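PDB 4GMV: Ras-associated and pleckstrin homology domains-containing protein 1 from Homo sapiens, which mediates localized membrane signals, takes part in regulating lamellipodial dynamics, negatively regulates cell adhesion, and targets EVL and VASP to the leading edge. Local coordinates for residues Ala27-Leu32 with Met47-Gln52; Arg55-Asn60 with Trp73-Thr78. All coordinates share one frame; numbering follows the deposited sequence.

Contact 1 (Ala27-Leu32 with Met47-Gln52); sequences AQVKKL and MVDERQ
Val29 spreads its two methyls over the type I turn, Asp49 to Gln52, that ends strand 43-49. Val29 CG1 meets Asp49 CB at 3.7 Å, and the two side chains cross at about a right angle. Val29 CG2 stands anti to the backbone N and reaches Glu50 CG at 3.8 Å, with Arg51 CG just beyond. Lys30 and Glu50 lie side by side and point the same way. Here the aliphatic chain of the lysine does the touching, with Lys30 CD 3.6 Å from Glu50 OE1. The charged ends stay apart. Lys31 turns to the same face of the sheet as Asp49. Its chain bends at chi2 (-67°), which lays Lys31 CD alongside Asp49 CB at 3.8 Å. Met47 crosses this lysine at about a right angle, and Met47 SD sits 4.0 Å from Lys31 CG. The ammonium of Lys31 is bonded to the carbonyl of Glu26. On the other face Leu32 and Val48 meet more loosely. Their backbones pair through two nearly straight bonds, Leu32 N to Val48 O at 2.8 Å and Val48 N to Leu32 O at 2.9 Å. Beyond them the pairing fades to a weak bond from Glu50 N to Lys30 O. Asp49 OD1 accepts from Arg51 N, two residues on, through its anti lone pair, making an Asx turn. Asp49 N donates to Gln52 OE1 from above the plane of that side-chain carbonyl. The pairing closes the open end of an antiparallel beta hairpin, strands 31-38 and 43-49, as in the ubiquitin-like fold of Ras-associating domains.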
loop_
_atom_site.group_PDB
_atom_site.type_symbol
_atom_site.label_atom_id
_atom_site.label_comp_id
_atom_site.label_asym_id
_atom_site.label_seq_id
_atom_site.Cartn_x
_atom_site.Cartn_y
_atom_site.Cartn_z
ATOM N N ALA A 27 -10.427 -2.128 27.527
ATOM C CA ALA A 27 -10.251 -1.290 28.710
ATOM C C ALA A 27 -8.846 -1.370 29.306
ATOM O O ALA A 27 -8.442 -0.481 30.059
ATOM C CB ALA A 27 -11.299 -1.634 29.761
ATOM N N GLN A 28 -8.102 -2.417 28.957
ATOM C CA GLN A 28 -6.790 -2.669 29.567
ATOM C C GLN A 28 -5.601 -2.429 28.627
ATOM O O GLN A 28 -4.462 -2.763 28.966
ATOM C CB GLN A 28 -6.739 -4.086 30.156
ATOM C CG GLN A 28 -6.853 -5.208 29.128
ATOM C CD GLN A 28 -7.528 -6.458 29.674
ATOM O OE1 GLN A 28 -8.020 -7.287 28.908
ATOM N NE2 GLN A 28 -7.562 -6.597 30.998
ATOM N N VAL A 29 -5.873 -1.841 27.462
ATOM C CA VAL A 29 -4.844 -1.609 26.439
ATOM C C VAL A 29 -4.526 -0.112 26.250
ATOM O O VAL A 29 -5.413 0.738 26.368
ATOM C CB VAL A 29 -5.211 -2.317 25.102
ATOM C CG1 VAL A 29 -6.490 -1.746 24.495
ATOM C CG2 VAL A 29 -4.052 -2.277 24.113
ATOM N N LYS A 30 -3.256 0.189 25.976
ATOM C CA LYS A 30 -2.782 1.561 25.776
ATOM C C LYS A 30 -3.530 2.281 24.659
ATOM O O LYS A 30 -3.452 1.885 23.495
ATOM C CB LYS A 30 -1.274 1.589 25.477
ATOM C CG LYS A 30 -0.375 1.643 26.704
ATOM C CD LYS A 30 0.045 0.254 27.170
ATOM C CE LYS A 30 0.935 0.325 28.403
ATOM N NZ LYS A 30 0.174 0.712 29.624
ATOM N N LYS A 31 -4.258 3.332 25.031
ATOM C CA LYS A 31 -4.987 4.158 24.074
ATOM C C LYS A 31 -4.147 5.351 23.630
ATOM O O LYS A 31 -3.406 5.929 24.423
ATOM C CB LYS A 31 -6.308 4.642 24.679
ATOM C CG LYS A 31 -7.302 3.546 25.042
ATOM C CD LYS A 31 -7.832 2.821 23.809
ATOM C CE LYS A 31 -9.205 2.208 24.047
ATOM N NZ LYS A 31 -9.199 1.161 25.105
ATOM N N LEU A 32 -4.257 5.700 22.354
ATOM C CA LEU A 32 -3.590 6.871 21.798
ATOM C C LEU A 32 -4.609 7.673 21.000
ATOM O O LEU A 32 -5.438 7.097 20.293
ATOM C CB LEU A 32 -2.424 6.443 20.897
ATOM C CG LEU A 32 -1.765 7.424 19.913
ATOM C CD1 LEU A 32 -0.789 8.362 20.612
ATOM C CD2 LEU A 32 -1.058 6.671 18.793
ATOM N N MET A 47 -9.675 8.069 18.941
ATOM C CA MET A 47 -8.967 7.151 19.800
ATOM C C MET A 47 -8.678 5.848 19.075
ATOM O O MET A 47 -9.542 5.287 18.401
ATOM C CB MET A 47 -9.775 6.884 21.067
ATOM C CG MET A 47 -8.970 6.257 22.189
ATOM S SD MET A 47 -9.789 6.421 23.782
ATOM C CE MET A 47 -9.293 8.076 24.255
ATOM N N VAL A 48 -7.445 5.380 19.221
ATOM C CA VAL A 48 -7.038 4.064 18.747
ATOM C C VAL A 48 -6.268 3.372 19.868
ATOM O O VAL A 48 -5.883 4.017 20.844
ATOM C CB VAL A 48 -6.146 4.143 17.476
ATOM C CG1 VAL A 48 -6.843 4.897 16.349
ATOM C CG2 VAL A 48 -4.787 4.762 17.782
ATOM N N ASP A 49 -6.036 2.071 19.725
ATOM C CA ASP A 49 -5.163 1.353 20.649
ATOM C C ASP A 49 -4.043 0.637 19.903
ATOM O O ASP A 49 -4.088 0.507 18.685
ATOM C CB ASP A 49 -5.957 0.386 21.547
ATOM C CG ASP A 49 -6.646 -0.719 20.769
ATOM O OD1 ASP A 49 -5.950 -1.575 20.185
ATOM O OD2 ASP A 49 -7.892 -0.735 20.747
ATOM N N GLU A 50 -3.052 0.155 20.649
ATOM C CA GLU A 50 -1.865 -0.468 20.062
ATOM C C GLU A 50 -2.064 -1.891 19.513
ATOM O O GLU A 50 -1.113 -2.492 19.008
ATOM C CB GLU A 50 -0.698 -0.437 21.053
ATOM C CG GLU A 50 -0.901 -1.302 22.289
ATOM C CD GLU A 50 0.230 -1.181 23.291
ATOM O OE1 GLU A 50 0.178 -1.889 24.321
ATOM O OE2 GLU A 50 1.166 -0.384 23.054
ATOM N N ARG A 51 -3.280 -2.428 19.613
ATOM C CA ARG A 51 -3.587 -3.735 19.023
ATOM C C ARG A 51 -4.266 -3.584 17.666
ATOM O O ARG A 51 -4.288 -4.517 16.870
ATOM C CB ARG A 51 -4.490 -4.570 19.943
ATOM C CG ARG A 51 -3.836 -5.084 21.220
ATOM C CD ARG A 51 -2.477 -5.706 20.933
ATOM N NE ARG A 51 -1.614 -5.707 22.112
ATOM C CZ ARG A 51 -0.311 -5.437 22.086
ATOM N NH1 ARG A 51 0.286 -5.122 20.937
ATOM N NH2 ARG A 51 0.393 -5.466 23.214
ATOM N N GLN A 52 -4.816 -2.406 17.406
ATOM C CA GLN A 52 -5.694 -2.220 16.256
ATOM C C GLN A 52 -4.972 -2.311 14.911
ATOM O O GLN A 52 -3.900 -1.738 14.736
ATOM C CB GLN A 52 -6.475 -0.910 16.386
ATOM C CG GLN A 52 -7.593 -0.982 17.419
ATOM C CD GLN A 52 -8.512 0.226 17.396
ATOM O OE1 GLN A 52 -8.072 1.361 17.560
ATOM N NE2 GLN A 52 -9.801 -0.018 17.200
#

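Contact 2 (Arg55-Asn60 with Trp73-Thr78); sequences RQVLDN and WSLVET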
loop_
_atom_site.group_PDB
_atom_site.type_symbol
_atom_site.label_atom_id
_atom_site.label_comp_id
_atom_site.label_asym_id
_atom_site.label_seq_id
_atom_site.Cartn_x
_atom_site.Cartn_y
_atom_site.Cartn_z
ATOM N N ARG A 55 -7.584 -1.936 9.450
ATOM C CA ARG A 55 -8.949 -2.396 9.205
ATOM C C ARG A 55 -9.920 -1.975 10.317
ATOM O O ARG A 55 -10.969 -1.370 10.046
ATOM C CB ARG A 55 -8.991 -3.914 9.047
ATOM C CG ARG A 55 -10.384 -4.479 8.827
ATOM C CD ARG A 55 -10.881 -4.087 7.447
ATOM N NE ARG A 55 -11.746 -2.910 7.471
ATOM C CZ ARG A 55 -12.181 -2.274 6.386
ATOM N NH1 ARG A 55 -11.816 -2.671 5.165
ATOM N NH2 ARG A 55 -12.975 -1.227 6.522
ATOM N N GLN A 56 -9.571 -2.310 11.553
ATOM C CA GLN A 56 -10.372 -1.928 12.718
ATOM C C GLN A 56 -10.515 -0.415 12.842
ATOM O O GLN A 56 -11.611 0.081 13.123
ATOM C CB GLN A 56 -9.795 -2.540 13.990
ATOM C CG GLN A 56 -10.075 -4.031 14.066
ATOM C CD GLN A 56 -9.134 -4.795 14.971
ATOM O OE1 GLN A 56 -8.110 -4.281 15.415
ATOM N NE2 GLN A 56 -9.476 -6.043 15.242
ATOM N N VAL A 57 -9.418 0.306 12.590
ATOM C CA VAL A 57 -9.412 1.770 12.631
ATOM C C VAL A 57 -10.361 2.336 11.573
ATOM O O VAL A 57 -11.174 3.212 11.877
ATOM C CB VAL A 57 -7.981 2.358 12.492
ATOM C CG1 VAL A 57 -8.009 3.881 12.463
ATOM C CG2 VAL A 57 -7.085 1.862 13.622
ATOM N N LEU A 58 -10.275 1.816 10.348
ATOM C CA LEU A 58 -11.200 2.207 9.274
ATOM C C LEU A 58 -12.666 1.973 9.626
ATOM O O LEU A 58 -13.525 2.797 9.296
ATOM C CB LEU A 58 -10.867 1.488 7.959
ATOM C CG LEU A 58 -9.737 2.042 7.085
ATOM C CD1 LEU A 58 -9.482 1.073 5.942
ATOM C CD2 LEU A 58 -10.072 3.432 6.544
ATOM N N ASP A 59 -12.950 0.850 10.288
ATOM C CA ASP A 59 -14.317 0.528 10.697
ATOM C C ASP A 59 -14.876 1.564 11.681
ATOM O O ASP A 59 -16.036 1.972 11.557
ATOM C CB ASP A 59 -14.407 -0.879 11.297
ATOM C CG ASP A 59 -14.261 -1.973 10.259
ATOM O OD1 ASP A 59 -14.552 -1.727 9.076
ATOM O OD2 ASP A 59 -13.849 -3.098 10.627
ATOM N N ASN A 60 -14.051 1.990 12.641
ATOM C CA ASN A 60 -14.454 3.024 13.595
ATOM C C ASN A 60 -14.641 4.365 12.912
ATOM O O ASN A 60 -15.533 5.135 13.270
ATOM C CB ASN A 60 -13.464 3.142 14.756
ATOM C CG ASN A 60 -13.480 1.923 15.665
ATOM O OD1 ASN A 60 -12.490 1.617 16.333
ATOM N ND2 ASN A 60 -14.603 1.213 15.688
ATOM N N TRP A 73 -12.170 2.881 0.651
ATOM C CA TRP A 73 -11.823 3.619 1.875
ATOM C C TRP A 73 -10.506 3.145 2.422
ATOM O O TRP A 73 -10.306 1.945 2.618
ATOM C CB TRP A 73 -12.894 3.493 2.968
ATOM C CG TRP A 73 -14.202 4.209 2.724
ATOM C CD1 TRP A 73 -15.467 3.636 2.602
ATOM C CD2 TRP A 73 -14.431 5.661 2.594
ATOM N NE1 TRP A 73 -16.424 4.595 2.399
ATOM C CE2 TRP A 73 -15.873 5.829 2.384
ATOM C CE3 TRP A 73 -13.620 6.792 2.627
ATOM C CZ2 TRP A 73 -16.453 7.083 2.207
ATOM C CZ3 TRP A 73 -14.224 8.056 2.454
ATOM C CH2 TRP A 73 -15.604 8.192 2.247
ATOM N N SER A 74 -9.625 4.112 2.699
ATOM C CA SER A 74 -8.218 3.891 3.012
ATOM C C SER A 74 -7.683 4.859 4.068
ATOM O O SER A 74 -8.196 5.976 4.224
ATOM C CB SER A 74 -7.379 4.104 1.754
ATOM O OG SER A 74 -7.781 3.237 0.714
ATOM N N LEU A 75 -6.651 4.414 4.788
ATOM C CA LEU A 75 -5.775 5.312 5.528
ATOM C C LEU A 75 -4.506 5.481 4.721
ATOM O O LEU A 75 -3.852 4.496 4.367
ATOM C CB LEU A 75 -5.440 4.778 6.923
ATOM C CG LEU A 75 -6.484 5.029 8.006
ATOM C CD1 LEU A 75 -5.835 4.760 9.349
ATOM C CD2 LEU A 75 -7.071 6.435 7.954
ATOM N N VAL A 76 -4.192 6.739 4.430
ATOM C CA VAL A 76 -3.068 7.139 3.598
ATOM C C VAL A 76 -2.086 7.895 4.478
ATOM O O VAL A 76 -2.473 8.763 5.253
ATOM C CB VAL A 76 -3.542 8.061 2.439
ATOM C CG1 VAL A 76 -2.369 8.761 1.754
ATOM C CG2 VAL A 76 -4.351 7.275 1.421
ATOM N N GLU A 77 -0.819 7.539 4.357
ATOM C CA GLU A 77 0.267 8.213 5.045
ATOM C C GLU A 77 0.896 9.182 4.056
ATOM O O GLU A 77 1.023 8.861 2.880
ATOM C CB GLU A 77 1.302 7.171 5.473
ATOM C CG GLU A 77 2.505 7.710 6.212
ATOM C CD GLU A 77 3.493 6.615 6.600
ATOM O OE1 GLU A 77 4.177 6.080 5.702
ATOM O OE2 GLU A 77 3.601 6.293 7.802
ATOM N N THR A 78 1.282 10.364 4.512
ATOM C CA THR A 78 2.152 11.197 3.694
ATOM C C THR A 78 3.464 11.350 4.421
ATOM O O THR A 78 3.480 11.791 5.566
ATOM C CB THR A 78 1.605 12.622 3.413
ATOM O OG1 THR A 78 1.457 13.333 4.646
ATOM C CG2 THR A 78 0.287 12.589 2.649
#
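Helix 55-60 passes strand 74-78 with their axes 8.9 Å apart at closest and their N-to-C directions 113° apart. Leu58 points at the start of the strand and sets both methyls against its backbone. Leu58 CD1 lies 3.5 Å from Trp73 O, while Leu58 CD2 rests 3.7 Å from Ser74 C. Leu58 CD2 also approaches Leu75 CG at 4.2 Å. One residue earlier, Val57 CG1 meets Leu75 CD1 at 3.9 Å, and these two side chains cross at about a right angle. This is a helix laid on a beta sheet, as in the ubiquitin-like fold of Ras-associating domains, and the contact is buried. Phe111 of the adjacent strand 108-112 extends this core, touching Leu58 and Leu75 and stacking on the Trp73 ring. Trp73 O is bonded to Lys117 NZ, so the carbonyl beside the Leu58 methyl has a polar partner. Leu58 CD1 also lies over one face of the Arg55 guanidinium, toward its rim. Arg55 NH2 reaches Asp59 OD1 at 3.0 Å in a salt bridge, and Arg280 is a second partner of that oxygen.

Overall arrangement
Contact 1 and contact 2 both lie in the Ras-associating domain, with centres about 15 Å apart. The chain runs from strand 43-49 of contact 1 through a turn into helix 54-64 of contact 2. The two touch directly. Val57 CG2 packs against Val48 CG1 at 4.1 Å and against Gln52 CB at 4.0 Å, while Val57 also takes part in contact 2. Val57 therefore joins the hairpin to the inner strand through the helix. Gln52 NE2 probably bonds to Asn60 OD1 at 3.3 Å. Contact 1 is partly buried, its centre about 23 Å from the chain centre. Contact 2 is buried, its centre about 12 Å from it.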